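Local coordinates for protein fimbrium subunit Fim1C (Bacteroides vulgatus, PDB 4QB7) that probably forms part of the tip of a fimbrium, a filamentous cell-surface appendage that mediates adhesion and biofilm formation, at residues I111-Q116 with P122-E127; L140-H145 with D211-E216; N204-K209 with Y269-N274. One frame throughout, in Å; residues are numbered along the deposited sequence.

Contact 1 (I111-Q116 with P122-E127)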
# COMPACT_ATOMS: atom_id res chain seq x y z
N ILE A 111 -7.52 -9.91 -5.66
CA ILE A 111 -8.51 -8.91 -6.05
C ILE A 111 -9.75 -9.66 -6.59
O ILE A 111 -9.63 -10.44 -7.53
CB ILE A 111 -7.94 -7.90 -7.12
CG1 ILE A 111 -6.89 -6.94 -6.54
CG2 ILE A 111 -9.05 -7.10 -7.82
CD1 ILE A 111 -6.09 -6.11 -7.64
N THR A 112 -10.92 -9.42 -6.00
CA THR A 112 -12.22 -9.97 -6.43
C THR A 112 -13.03 -8.75 -6.86
O THR A 112 -13.12 -7.76 -6.12
CB THR A 112 -12.87 -10.80 -5.30
OG1 THR A 112 -12.01 -11.88 -4.96
CG2 THR A 112 -14.22 -11.36 -5.69
N LEU A 113 -13.59 -8.79 -8.07
CA LEU A 113 -14.35 -7.65 -8.59
C LEU A 113 -15.84 -7.87 -8.46
O LEU A 113 -16.33 -9.02 -8.42
CB LEU A 113 -14.01 -7.40 -10.07
CG LEU A 113 -12.55 -7.21 -10.47
CD1 LEU A 113 -12.45 -7.15 -11.94
CD2 LEU A 113 -11.98 -5.93 -9.90
N SER A 114 -16.58 -6.76 -8.44
CA SER A 114 -18.04 -6.76 -8.46
C SER A 114 -18.48 -7.37 -9.80
O SER A 114 -17.78 -7.19 -10.80
CB SER A 114 -18.57 -5.34 -8.27
OG SER A 114 -17.93 -4.45 -9.17
N GLY A 115 -19.57 -8.12 -9.78
CA GLY A 115 -20.09 -8.83 -10.95
C GLY A 115 -20.37 -8.01 -12.18
O GLY A 115 -20.57 -6.80 -12.10
N GLN A 116 -20.40 -8.70 -13.34
CA GLN A 116 -20.66 -8.12 -14.67
C GLN A 116 -22.09 -7.55 -14.77
O GLN A 116 -22.35 -6.70 -15.62
CB GLN A 116 -20.44 -9.20 -15.74
CG GLN A 116 -20.39 -8.68 -17.18
CD GLN A 116 -19.74 -9.66 -18.13
OE1 GLN A 116 -19.52 -10.85 -17.80
NE2 GLN A 116 -19.40 -9.16 -19.32
N PRO A 122 -18.37 0.27 -9.54
CA PRO A 122 -17.91 -1.07 -9.12
C PRO A 122 -17.30 -1.12 -7.70
O PRO A 122 -17.23 -0.10 -6.98
CB PRO A 122 -16.88 -1.41 -10.20
CG PRO A 122 -16.33 -0.10 -10.62
CD PRO A 122 -17.49 0.85 -10.57
N THR A 123 -16.92 -2.34 -7.28
CA THR A 123 -16.26 -2.60 -5.99
C THR A 123 -15.15 -3.62 -6.21
O THR A 123 -15.12 -4.30 -7.25
CB THR A 123 -17.23 -3.06 -4.85
OG1 THR A 123 -17.74 -4.38 -5.09
CG2 THR A 123 -18.36 -2.10 -4.59
N ILE A 124 -14.21 -3.67 -5.24
CA ILE A 124 -13.09 -4.59 -5.15
C ILE A 124 -13.04 -5.15 -3.74
O ILE A 124 -13.02 -4.37 -2.79
CB ILE A 124 -11.75 -3.90 -5.49
CG1 ILE A 124 -11.57 -3.68 -7.01
CG2 ILE A 124 -10.54 -4.66 -4.89
CD1 ILE A 124 -10.40 -2.79 -7.33
N THR A 125 -13.03 -6.49 -3.62
CA THR A 125 -12.78 -7.19 -2.37
C THR A 125 -11.29 -7.53 -2.44
O THR A 125 -10.83 -8.21 -3.37
CB THR A 125 -13.69 -8.38 -2.18
OG1 THR A 125 -15.03 -7.90 -2.13
CG2 THR A 125 -13.37 -9.16 -0.89
N PHE A 126 -10.52 -7.00 -1.47
CA PHE A 126 -9.08 -7.14 -1.47
C PHE A 126 -8.55 -7.78 -0.18
O PHE A 126 -8.97 -7.42 0.92
CB PHE A 126 -8.47 -5.75 -1.69
CG PHE A 126 -6.96 -5.66 -1.73
CD1 PHE A 126 -6.25 -6.06 -2.86
CD2 PHE A 126 -6.26 -5.10 -0.67
CE1 PHE A 126 -4.87 -5.97 -2.90
CE2 PHE A 126 -4.87 -4.99 -0.72
CZ PHE A 126 -4.18 -5.43 -1.83
N GLU A 127 -7.62 -8.75 -0.34
CA GLU A 127 -6.92 -9.45 0.73
C GLU A 127 -5.44 -9.10 0.66
O GLU A 127 -4.86 -9.07 -0.43
CB GLU A 127 -7.12 -10.97 0.66
CG GLU A 127 -6.81 -11.65 1.99
CD GLU A 127 -6.60 -13.15 2.01
OE1 GLU A 127 -7.06 -13.85 1.08
OE2 GLU A 127 -5.99 -13.64 2.99
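The carbonyl oxygen of Thr112 takes the backbone N of Thr125 at 2.8 Å, and the CA of Ile124 makes a CA-H...O contact with the same Thr112 O at 3.3 Å. Thr112 N returns a bond of 2.9 Å to Thr125 O, closing a hydrogen-bonded pair. Ile111–Phe126 and Leu113–Ile124 are the non-hydrogen-bonded pairs beside it. Beyond the strand, Ser114 N bonds to Thr123 O (3.1 Å). The Ser114 hydroxyl continues the pairing: with chi1 at 50°, OG lies between its own N and carbonyl carbon and accepts Thr123 N at 3.0 Å, in an almost straight bond (165°). On the buried face, Leu113 CD2 lies alongside Ile124 CG1 (3.7 Å), the two chains pointing the same way, while Ile111 offers CG2 to Ile124 CG2 and places CG1 at the edge of the Phe126 ring, 3.8 Å from CD1. Tyr96 of strand 90-97 packs against Ile111, Leu113 and Ile124. On the other, more open face, Thr112 and Thr125 meet CB to CB at 4.0 Å. This is an antiparallel beta hairpin, whose strand 123-127 also pairs with strand 203-209.

Contact 2 (L140-H145 with D211-E216)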
# COMPACT_ATOMS: atom_id res chain seq x y z
N LEU A 140 -2.17 -1.59 -4.52
CA LEU A 140 -3.45 -1.43 -5.19
C LEU A 140 -3.71 0.03 -5.50
O LEU A 140 -3.77 0.86 -4.59
CB LEU A 140 -4.60 -2.02 -4.35
CG LEU A 140 -6.02 -1.92 -4.96
CD1 LEU A 140 -6.18 -2.83 -6.17
CD2 LEU A 140 -7.09 -2.18 -3.91
N VAL A 141 -3.87 0.33 -6.80
CA VAL A 141 -4.16 1.68 -7.26
C VAL A 141 -5.51 1.68 -7.95
O VAL A 141 -5.91 0.68 -8.54
CB VAL A 141 -3.04 2.31 -8.15
CG1 VAL A 141 -1.73 2.46 -7.41
CG2 VAL A 141 -2.84 1.56 -9.45
N THR A 142 -6.25 2.77 -7.83
CA THR A 142 -7.54 2.86 -8.50
C THR A 142 -7.72 4.21 -9.12
O THR A 142 -7.01 5.16 -8.79
CB THR A 142 -8.74 2.57 -7.58
OG1 THR A 142 -8.98 3.73 -6.77
CG2 THR A 142 -8.58 1.30 -6.76
N ASP A 143 -8.70 4.29 -10.00
CA ASP A 143 -9.08 5.50 -10.66
C ASP A 143 -10.60 5.60 -10.70
O ASP A 143 -11.25 4.80 -11.36
CB ASP A 143 -8.48 5.56 -12.07
CG ASP A 143 -8.74 6.88 -12.76
OD1 ASP A 143 -9.47 7.72 -12.19
OD2 ASP A 143 -8.24 7.06 -13.88
N CYS A 144 -11.14 6.57 -9.97
CA CYS A 144 -12.56 6.89 -9.95
C CYS A 144 -12.75 8.43 -9.96
O CYS A 144 -13.75 8.94 -9.45
CB CYS A 144 -13.28 6.22 -8.78
SG CYS A 144 -12.67 6.70 -7.14
N HIS A 145 -11.82 9.16 -10.63
CA HIS A 145 -11.91 10.61 -10.75
C HIS A 145 -12.98 10.97 -11.81
O HIS A 145 -13.27 10.18 -12.72
CB HIS A 145 -10.53 11.31 -10.95
CG HIS A 145 -9.90 11.27 -12.31
ND1 HIS A 145 -9.45 10.09 -12.88
CD2 HIS A 145 -9.53 12.30 -13.11
CE1 HIS A 145 -8.89 10.42 -14.03
NE2 HIS A 145 -8.89 11.74 -14.21
N ASP A 211 -17.64 4.21 -5.71
CA ASP A 211 -18.61 5.30 -5.63
C ASP A 211 -18.07 6.49 -4.81
O ASP A 211 -18.26 7.62 -5.23
CB ASP A 211 -19.94 4.82 -5.05
CG ASP A 211 -21.10 5.77 -5.38
OD1 ASP A 211 -21.41 5.96 -6.62
OD2 ASP A 211 -21.69 6.34 -4.42
N ASN A 212 -17.40 6.26 -3.68
CA ASN A 212 -16.92 7.38 -2.87
C ASN A 212 -15.44 7.26 -2.47
O ASN A 212 -14.97 8.01 -1.58
CB ASN A 212 -17.80 7.54 -1.62
CG ASN A 212 -17.88 6.29 -0.79
OD1 ASN A 212 -17.39 5.23 -1.17
ND2 ASN A 212 -18.59 6.39 0.32
N ASP A 213 -14.70 6.32 -3.11
CA ASP A 213 -13.28 6.11 -2.88
C ASP A 213 -12.98 5.83 -1.37
O ASP A 213 -12.16 6.50 -0.74
CB ASP A 213 -12.49 7.30 -3.45
CG ASP A 213 -10.99 7.33 -3.22
OD1 ASP A 213 -10.36 6.27 -3.36
OD2 ASP A 213 -10.47 8.41 -2.89
N THR A 214 -13.69 4.85 -0.80
CA THR A 214 -13.53 4.45 0.59
C THR A 214 -13.58 2.95 0.71
O THR A 214 -14.16 2.25 -0.13
CB THR A 214 -14.60 5.07 1.55
OG1 THR A 214 -15.88 4.53 1.26
CG2 THR A 214 -14.64 6.58 1.56
N TRP A 215 -12.96 2.46 1.80
CA TRP A 215 -12.92 1.08 2.26
C TRP A 215 -13.97 0.84 3.33
O TRP A 215 -14.21 1.69 4.20
CB TRP A 215 -11.55 0.77 2.87
CG TRP A 215 -10.44 0.67 1.88
CD1 TRP A 215 -9.54 1.64 1.55
CD2 TRP A 215 -10.08 -0.49 1.11
NE1 TRP A 215 -8.63 1.15 0.64
CE2 TRP A 215 -8.95 -0.16 0.34
CE3 TRP A 215 -10.60 -1.79 1.00
CZ2 TRP A 215 -8.31 -1.07 -0.50
CZ3 TRP A 215 -9.98 -2.70 0.16
CH2 TRP A 215 -8.85 -2.34 -0.58
N GLU A 216 -14.56 -0.35 3.31
CA GLU A 216 -15.49 -0.80 4.33
C GLU A 216 -15.17 -2.29 4.64
O GLU A 216 -14.42 -2.92 3.91
CB GLU A 216 -16.94 -0.55 3.92
CG GLU A 216 -17.36 -1.22 2.64
CD GLU A 216 -18.86 -1.30 2.44
OE1 GLU A 216 -19.53 -0.28 2.72
OE2 GLU A 216 -19.36 -2.37 2.04
O HOH W 1 -8.81 6.53 -6.06
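The run from Leu140 to Cys144 and that from Asp213 to Trp215 point 137° apart without a backbone hydrogen bond between them, and the nearest CA atoms, those of Cys144 and Asp213, are 7.1 Å apart. Side chains and a water therefore make the contact. At one end, Leu140 reaches across with CD2, which meets both CH2 and CZ2 of the Trp215 six-membered ring at 3.8 Å, approaching at a slant. The indole is held from other directions as well: its NE1 bonds to Val167 O on strand 159-178, and it meets the Tyr208 ring edge to face. At the other end, Cys144 SG, brought across by a chi1 of 61° that sets it between the cysteine's own N and carbonyl carbon, touches Asp213 CB at 3.7 Å. Between these apolar touches lies a polar bridge. One water sits 2.9 Å from Thr142 OG1 and donates to Asp213 OD1 at 3.1 Å. Tyr208 OH is bonded to both Thr142 OG1 and Asp213 OD1, forming a second link next to the water, and Lys321 adds a salt bridge to that same carboxylate oxygen; its charge would be expected to stabilise the ionised aspartate. Behind Cys144 the chain is braced by an Asx turn: Asp143 OD1 accepts His145 N at 3.2 Å, met nearly along its C-O axis, while Asp143 OD2 takes Lys163 N. Asp213, with positive phi (56°), and Thr214 both face Lys209, giving a G1 beta bulge at the start of strand 214-217. The whole brings together two sheets, the mixed one containing strand 141-143 and the antiparallel one containing strand 214-217, consistent with the beta-sandwich build of the transthyretin clan.

Contact 3 (N204-K209 with Y269-N274)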
# COMPACT_ATOMS: atom_id res chain seq x y z
N ASN A 204 -7.54 -7.50 7.16
CA ASN A 204 -6.66 -8.25 6.27
C ASN A 204 -7.41 -8.46 4.96
O ASN A 204 -6.79 -8.72 3.94
CB ASN A 204 -6.18 -9.56 6.89
CG ASN A 204 -7.23 -10.59 7.01
OD1 ASN A 204 -8.34 -10.33 7.46
ND2 ASN A 204 -6.93 -11.77 6.52
N LYS A 205 -8.74 -8.31 5.00
CA LYS A 205 -9.64 -8.45 3.86
C LYS A 205 -10.71 -7.36 3.98
O LYS A 205 -11.23 -7.17 5.08
CB LYS A 205 -10.24 -9.86 3.81
CG LYS A 205 -10.66 -10.28 2.41
CD LYS A 205 -11.41 -11.62 2.38
CE LYS A 205 -11.60 -12.16 0.98
NZ LYS A 205 -12.19 -13.52 1.01
N ALA A 206 -10.99 -6.60 2.90
CA ALA A 206 -11.97 -5.50 2.95
C ALA A 206 -12.53 -5.13 1.55
O ALA A 206 -11.97 -5.54 0.52
CB ALA A 206 -11.35 -4.27 3.61
N VAL A 207 -13.63 -4.33 1.52
CA VAL A 207 -14.28 -3.93 0.27
C VAL A 207 -13.96 -2.45 -0.02
O VAL A 207 -14.12 -1.61 0.85
CB VAL A 207 -15.81 -4.23 0.30
CG1 VAL A 207 -16.51 -3.78 -1.00
CG2 VAL A 207 -16.08 -5.71 0.55
N TYR A 208 -13.44 -2.17 -1.22
CA TYR A 208 -13.14 -0.82 -1.70
C TYR A 208 -14.27 -0.42 -2.64
O TYR A 208 -14.57 -1.16 -3.59
CB TYR A 208 -11.76 -0.73 -2.40
CG TYR A 208 -11.53 0.61 -3.07
CD1 TYR A 208 -11.07 1.71 -2.36
CD2 TYR A 208 -11.79 0.78 -4.43
CE1 TYR A 208 -10.90 2.96 -2.97
CE2 TYR A 208 -11.66 2.03 -5.05
CZ TYR A 208 -11.22 3.11 -4.31
OH TYR A 208 -11.10 4.32 -4.95
N LYS A 209 -14.88 0.73 -2.37
CA LYS A 209 -16.00 1.25 -3.14
C LYS A 209 -15.56 2.37 -4.05
O LYS A 209 -15.03 3.38 -3.59
CB LYS A 209 -17.10 1.75 -2.18
CG LYS A 209 -17.76 0.71 -1.29
CD LYS A 209 -19.05 1.32 -0.76
CE LYS A 209 -19.07 1.81 0.68
NZ LYS A 209 -17.88 2.60 1.10
N TYR A 269 2.38 -2.41 2.40
CA TYR A 269 1.14 -1.81 1.88
C TYR A 269 -0.04 -2.48 2.50
O TYR A 269 -0.34 -3.63 2.18
CB TYR A 269 1.05 -1.89 0.34
CG TYR A 269 2.32 -1.54 -0.38
CD1 TYR A 269 2.75 -0.22 -0.47
CD2 TYR A 269 3.12 -2.52 -0.96
CE1 TYR A 269 3.94 0.12 -1.12
CE2 TYR A 269 4.30 -2.19 -1.64
CZ TYR A 269 4.71 -0.87 -1.70
OH TYR A 269 5.89 -0.53 -2.31
N PHE A 270 -0.73 -1.77 3.39
CA PHE A 270 -1.87 -2.32 4.13
C PHE A 270 -3.18 -1.65 3.78
O PHE A 270 -3.16 -0.50 3.36
CB PHE A 270 -1.63 -2.10 5.65
CG PHE A 270 -0.60 -2.99 6.29
CD1 PHE A 270 -0.92 -4.29 6.67
CD2 PHE A 270 0.68 -2.53 6.53
CE1 PHE A 270 0.03 -5.12 7.26
CE2 PHE A 270 1.63 -3.35 7.16
CZ PHE A 270 1.30 -4.64 7.51
N ILE A 271 -4.34 -2.36 4.04
CA ILE A 271 -5.68 -1.78 3.98
C ILE A 271 -5.64 -0.71 5.09
O ILE A 271 -5.18 -1.01 6.21
CB ILE A 271 -6.81 -2.83 4.13
CG1 ILE A 271 -6.79 -3.86 2.99
CG2 ILE A 271 -8.17 -2.15 4.20
CD1 ILE A 271 -7.50 -5.11 3.26
N PRO A 272 -5.97 0.57 4.78
CA PRO A 272 -5.83 1.63 5.79
C PRO A 272 -6.79 1.47 6.97
O PRO A 272 -7.76 0.69 6.90
CB PRO A 272 -6.12 2.91 5.00
CG PRO A 272 -6.99 2.47 3.90
CD PRO A 272 -6.51 1.11 3.51
N VAL A 273 -6.51 2.18 8.07
CA VAL A 273 -7.39 2.17 9.24
C VAL A 273 -8.24 3.45 9.15
O VAL A 273 -7.69 4.54 8.97
CB VAL A 273 -6.62 2.05 10.59
CG1 VAL A 273 -7.57 2.12 11.77
CG2 VAL A 273 -5.82 0.75 10.65
N ASN A 274 -9.57 3.31 9.23
CA ASN A 274 -10.52 4.43 9.17
C ASN A 274 -10.28 5.34 7.98
O ASN A 274 -10.38 6.56 8.09
CB ASN A 274 -10.50 5.24 10.47
CG ASN A 274 -10.97 4.45 11.64
OD1 ASN A 274 -11.97 3.73 11.57
ND2 ASN A 274 -10.24 4.55 12.73
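Where strand 203-209 turns a corner at Asn204 and Lys205, Ile271, the first residue after strand 259-270, packs against the inner side of the bend. A single methyl does most of the touching: Ile271 CD1 lies 3.7 Å from Asn204 O and 3.8 Å from both Lys205 N and Ala206 N, so it rests against the peptide backbone of the corner and not on the two polar side chains there. Those of Asn204 and Lys205 set off away from Ile271. Ala206, by contrast, points its CB toward the isoleucine, 3.9 Å from Ile271 CG2 and 4.0 Å from Ile271 CD1. The branch torsion explains this double grip: CG2 stands anti to the Ile271 backbone N, while CG1 lies beside that N (chi1 -63°) and carries CD1 onward in an extended chain (chi2 161°), so both methyls reach the Ala206 side at once. No hydrogen bond joins the two segments; the junction between the antiparallel sheet of strand 203-209 and the end of strand 259-270, which belongs to the mixed sheet, is made by van der Waals packing of Ile271 on backbone and on the Ala206 methyl. Phe126 and Trp215, from the strands neighbouring 203-209, also pack on Ile271, and Trp215 extends to Pro272 as well as Ala206.

How the contacts relate
The three contacts cluster around strand 203-209, with centres 11 Å apart for contacts 1 and 2 and for contacts 2 and 3, and 13 Å for contacts 1 and 3. That strand of contact 3 is flanked by one strand from each of the others: Ile124 O probably bonds to Tyr208 N (2.7 Å) on the contact 1 side, and Glu216 N to Val207 O (2.8 Å) on the contact 2 side. Contacts 1 and 2 share an apolar layer, in which Phe126 CB meets Trp215 CH2 at 3.6 Å and Ile111 CD1 meets Leu140 CD1 at 3.6 Å. Along the chain, contact 1 closes before contact 2 opens, whereas contacts 2 and 3 interleave.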